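Long-range contact in uncharacterized protein (Nostoc punctiforme, PDB 2QDR), which is of unknown function but, with its double-stranded beta-helix (cupin) fold, is a putative dioxygenase: residues A[184-195]-A[205-213]. Sequence-based numbering, arbitrary orientation.
Sequences IPALDSKLLPWG and ANKKWLRKD
Ile184 lays CD1 against the CG methylene of Arg211, whose guanidinium group bonds to Tyr134 through NE and forms a salt bridge with Glu114 through NH2. Leu187, from the same strand, which pairs with 133-137 in a different sheet from strand 205-212, meets Leu210 methyl to methyl, CD2 to CD2 at 3.8 Å; the Leu210 methyl also touches Ser189 CB. Beyond this apolar seam the chain turns, and Ser189 O, already bonded to Leu192 N, receives Lys208 NZ at 2.6 Å from the opposite face of its carbonyl plane. Leu192 O takes a weak bond from the same ammonium, which also hydrogen-bonds with His227 ND1 of a neighbouring subunit. With CG anti to the carbonyl carbon (chi1 -84°) and the chain extended beyond it, Lys208 runs across the Trp194 indole, CE 3.8 Å from the five-membered ring centroid and NZ in cation-pi range. Trp194 NE1 bonds to Pro226 O of that neighbouring subunit; replacing Trp194 by alanine is likely to strip the Lys208 methylenes of aromatic cover and leave that carbonyl without its mate. Gly195 closes an antiparallel hydrogen-bonded pair with Lys207, and its O also takes Asn206 ND2, from above the carbonyl plane. The linker is thus held by this pair and by buried Lys208, its charge probably stabilised by carbonyls and indole.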
loop_
_atom_site.group_PDB
_atom_site.type_symbol
_atom_site.label_atom_id
_atom_site.label_comp_id
_atom_site.label_asym_id
_atom_site.label_seq_id
_atom_site.Cartn_x
_atom_site.Cartn_y
_atom_site.Cartn_z
ATOM N N ILE A 184 -16.988 7.973 -27.846
ATOM C CA ILE A 184 -16.301 6.711 -27.608
ATOM C C ILE A 184 -16.646 5.919 -28.863
ATOM O O ILE A 184 -17.689 5.273 -28.898
ATOM C CB ILE A 184 -16.771 6.020 -26.306
ATOM C CG1 ILE A 184 -16.549 6.951 -25.102
ATOM C CG2 ILE A 184 -16.044 4.652 -26.101
ATOM C CD1 ILE A 184 -17.064 6.422 -23.777
ATOM N N PRO A 185 -15.810 6.012 -29.923
ATOM C CA PRO A 185 -16.136 5.289 -31.176
ATOM C C PRO A 185 -16.259 3.767 -31.068
ATOM O O PRO A 185 -17.187 3.206 -31.646
ATOM C CB PRO A 185 -14.970 5.655 -32.122
ATOM C CG PRO A 185 -13.910 6.210 -31.265
ATOM C CD PRO A 185 -14.570 6.801 -30.065
ATOM N N ALA A 186 -15.354 3.123 -30.339
ATOM C CA ALA A 186 -15.388 1.671 -30.197
ATOM C C ALA A 186 -14.554 1.220 -29.016
ATOM O O ALA A 186 -13.359 1.489 -28.985
ATOM C CB ALA A 186 -14.885 1.003 -31.475
ATOM N N LEU A 187 -15.189 0.534 -28.066
ATOM C CA LEU A 187 -14.531 0.037 -26.866
ATOM C C LEU A 187 -14.846 -1.451 -26.717
ATOM O O LEU A 187 -15.969 -1.814 -26.401
ATOM C CB LEU A 187 -14.994 0.855 -25.661
ATOM C CG LEU A 187 -14.318 0.729 -24.294
ATOM C CD1 LEU A 187 -14.894 1.781 -23.342
ATOM C CD2 LEU A 187 -14.449 -0.654 -23.674
ATOM N N ASP A 188 -13.849 -2.295 -26.975
ATOM C CA ASP A 188 -13.969 -3.739 -26.861
ATOM C C ASP A 188 -13.747 -4.079 -25.371
ATOM O O ASP A 188 -12.603 -4.244 -24.912
ATOM C CB ASP A 188 -12.961 -4.427 -27.797
ATOM C CG ASP A 188 -13.077 -5.959 -27.813
ATOM O OD1 ASP A 188 -13.825 -6.548 -27.009
ATOM O OD2 ASP A 188 -12.393 -6.582 -28.656
ATOM N N SER A 189 -14.851 -4.218 -24.635
ATOM C CA SER A 189 -14.815 -4.504 -23.200
ATOM C C SER A 189 -14.044 -5.770 -22.863
ATOM O O SER A 189 -13.476 -5.847 -21.773
ATOM C CB SER A 189 -16.232 -4.583 -22.608
ATOM O OG SER A 189 -16.956 -5.685 -23.104
ATOM N N LYS A 190 -14.004 -6.726 -23.796
ATOM C CA LYS A 190 -13.274 -7.986 -23.595
ATOM C C LYS A 190 -11.768 -7.736 -23.363
ATOM O O LYS A 190 -11.154 -8.410 -22.551
ATOM C CB LYS A 190 -13.496 -8.965 -24.769
ATOM C CG LYS A 190 -14.973 -9.307 -25.055
ATOM C CD LYS A 190 -15.196 -10.396 -26.106
ATOM C CE LYS A 190 -14.566 -10.074 -27.454
ATOM N NZ LYS A 190 -14.970 -8.748 -28.008
ATOM N N LEU A 191 -11.206 -6.746 -24.066
ATOM C CA LEU A 191 -9.782 -6.383 -23.947
ATOM C C LEU A 191 -9.454 -5.538 -22.710
ATOM O O LEU A 191 -8.299 -5.424 -22.315
ATOM C CB LEU A 191 -9.329 -5.598 -25.178
ATOM C CG LEU A 191 -9.534 -6.254 -26.538
ATOM C CD1 LEU A 191 -8.998 -5.347 -27.666
ATOM C CD2 LEU A 191 -8.880 -7.612 -26.591
ATOM N N LEU A 192 -10.479 -4.960 -22.105
ATOM C CA LEU A 192 -10.343 -4.113 -20.948
ATOM C C LEU A 192 -10.117 -5.043 -19.754
ATOM O O LEU A 192 -10.582 -6.175 -19.796
ATOM C CB LEU A 192 -11.629 -3.292 -20.846
ATOM C CG LEU A 192 -11.766 -2.005 -20.055
ATOM C CD1 LEU A 192 -10.843 -0.914 -20.609
ATOM C CD2 LEU A 192 -13.235 -1.551 -20.079
ATOM N N PRO A 193 -9.332 -4.629 -18.733
ATOM C CA PRO A 193 -9.108 -5.503 -17.559
ATOM C C PRO A 193 -10.094 -5.255 -16.419
ATOM O O PRO A 193 -10.640 -4.162 -16.321
ATOM C CB PRO A 193 -7.715 -5.085 -17.101
ATOM C CG PRO A 193 -7.670 -3.621 -17.414
ATOM C CD PRO A 193 -8.568 -3.373 -18.605
ATOM N N TRP A 194 -10.325 -6.259 -15.572
ATOM C CA TRP A 194 -11.224 -6.105 -14.420
ATOM C C TRP A 194 -10.560 -5.296 -13.320
ATOM O O TRP A 194 -9.369 -5.455 -13.059
ATOM C CB TRP A 194 -11.675 -7.443 -13.827
ATOM C CG TRP A 194 -12.613 -8.196 -14.691
ATOM C CD1 TRP A 194 -12.340 -9.302 -15.418
ATOM C CD2 TRP A 194 -13.988 -7.874 -14.938
ATOM N NE1 TRP A 194 -13.461 -9.711 -16.083
ATOM C CE2 TRP A 194 -14.490 -8.852 -15.814
ATOM C CE3 TRP A 194 -14.845 -6.855 -14.500
ATOM C CZ2 TRP A 194 -15.805 -8.834 -16.286
ATOM C CZ3 TRP A 194 -16.155 -6.825 -14.979
ATOM C CH2 TRP A 194 -16.623 -7.810 -15.853
ATOM N N GLY A 195 -11.355 -4.444 -12.678
ATOM C CA GLY A 195 -10.897 -3.592 -11.586
ATOM C C GLY A 195 -11.834 -3.713 -10.403
ATOM O O GLY A 195 -12.877 -4.386 -10.486
ATOM N N ALA A 205 -16.865 -8.784 -6.176
ATOM C CA ALA A 205 -17.258 -8.602 -7.548
ATOM C C ALA A 205 -16.249 -7.661 -8.142
ATOM O O ALA A 205 -15.465 -7.054 -7.417
ATOM C CB ALA A 205 -18.639 -8.016 -7.639
ATOM N N ASN A 206 -16.251 -7.579 -9.462
ATOM C CA ASN A 206 -15.362 -6.704 -10.193
ATOM C C ASN A 206 -16.174 -5.892 -11.170
ATOM O O ASN A 206 -17.268 -6.298 -11.569
ATOM C CB ASN A 206 -14.270 -7.509 -10.883
ATOM C CG ASN A 206 -13.226 -8.028 -9.911
ATOM O OD1 ASN A 206 -12.888 -9.203 -9.927
ATOM N ND2 ASN A 206 -12.734 -7.158 -9.039
ATOM N N LYS A 207 -15.589 -4.777 -11.595
ATOM C CA LYS A 207 -16.244 -3.823 -12.457
ATOM C C LYS A 207 -15.382 -3.419 -13.658
ATOM O O LYS A 207 -14.154 -3.425 -13.576
ATOM C CB LYS A 207 -16.502 -2.616 -11.550
ATOM C CG LYS A 207 -17.592 -1.626 -11.882
ATOM C CD LYS A 207 -17.505 -0.493 -10.831
ATOM C CE LYS A 207 -18.658 0.515 -10.845
ATOM N NZ LYS A 207 -19.891 0.011 -10.187
ATOM N N LYS A 208 -16.032 -3.123 -14.783
ATOM C CA LYS A 208 -15.370 -2.634 -16.000
ATOM C C LYS A 208 -16.079 -1.385 -16.463
ATOM O O LYS A 208 -17.132 -1.480 -17.097
ATOM C CB LYS A 208 -15.370 -3.617 -17.165
ATOM C CG LYS A 208 -14.284 -4.635 -17.171
ATOM C CD LYS A 208 -14.426 -5.513 -18.405
ATOM C CE LYS A 208 -13.370 -6.574 -18.418
ATOM N NZ LYS A 208 -13.378 -7.403 -19.646
ATOM N N TRP A 209 -15.515 -0.221 -16.155
ATOM C CA TRP A 209 -16.118 1.032 -16.600
ATOM C C TRP A 209 -16.034 1.228 -18.101
ATOM O O TRP A 209 -14.964 1.109 -18.678
ATOM C CB TRP A 209 -15.453 2.238 -15.940
ATOM C CG TRP A 209 -15.862 2.437 -14.558
ATOM C CD1 TRP A 209 -15.327 1.872 -13.445
ATOM C CD2 TRP A 209 -16.917 3.279 -14.123
ATOM N NE1 TRP A 209 -15.988 2.314 -12.332
ATOM C CE2 TRP A 209 -16.970 3.189 -12.721
ATOM C CE3 TRP A 209 -17.825 4.109 -14.785
ATOM C CZ2 TRP A 209 -17.906 3.890 -11.967
ATOM C CZ3 TRP A 209 -18.736 4.812 -14.040
ATOM C CH2 TRP A 209 -18.772 4.699 -12.642
ATOM N N LEU A 210 -17.176 1.511 -18.719
ATOM C CA LEU A 210 -17.257 1.780 -20.148
ATOM C C LEU A 210 -17.403 3.287 -20.412
ATOM O O LEU A 210 -16.905 3.792 -21.431
ATOM C CB LEU A 210 -18.425 1.028 -20.751
ATOM C CG LEU A 210 -18.451 -0.490 -20.566
ATOM C CD1 LEU A 210 -19.729 -1.053 -21.211
ATOM C CD2 LEU A 210 -17.200 -1.166 -21.121
ATOM N N ARG A 211 -18.098 3.998 -19.519
ATOM C CA ARG A 211 -18.287 5.444 -19.652
ATOM C C ARG A 211 -18.696 6.046 -18.306
ATOM O O ARG A 211 -19.453 5.432 -17.565
ATOM C CB ARG A 211 -19.340 5.765 -20.711
ATOM C CG ARG A 211 -19.546 7.281 -20.989
ATOM C CD ARG A 211 -20.626 7.508 -22.043
ATOM N NE ARG A 211 -21.916 7.029 -21.542
ATOM C CZ ARG A 211 -22.813 7.748 -20.875
ATOM N NH1 ARG A 211 -22.643 9.045 -20.617
ATOM N NH2 ARG A 211 -23.928 7.155 -20.470
ATOM N N LYS A 212 -18.226 7.262 -18.031
ATOM C CA LYS A 212 -18.519 7.971 -16.789
ATOM C C LYS A 212 -19.022 9.397 -17.089
ATOM O O LYS A 212 -18.384 10.118 -17.844
ATOM C CB LYS A 212 -17.256 7.970 -15.913
ATOM C CG LYS A 212 -17.456 8.436 -14.467
ATOM C CD LYS A 212 -16.188 8.311 -13.586
ATOM C CE LYS A 212 -15.714 6.859 -13.361
ATOM N NZ LYS A 212 -14.490 6.769 -12.498
ATOM N N ASP A 213 -20.174 9.781 -16.521
ATOM C CA ASP A 213 -20.779 11.123 -16.696
ATOM C C ASP A 213 -19.936 12.179 -16.061
ATOM O O ASP A 213 -19.034 11.875 -15.277
ATOM C CB ASP A 213 -22.128 11.272 -15.965
ATOM C CG ASP A 213 -23.219 10.402 -16.509
ATOM O OD1 ASP A 213 -23.252 10.144 -17.728
ATOM O OD2 ASP A 213 -24.105 10.038 -15.706
#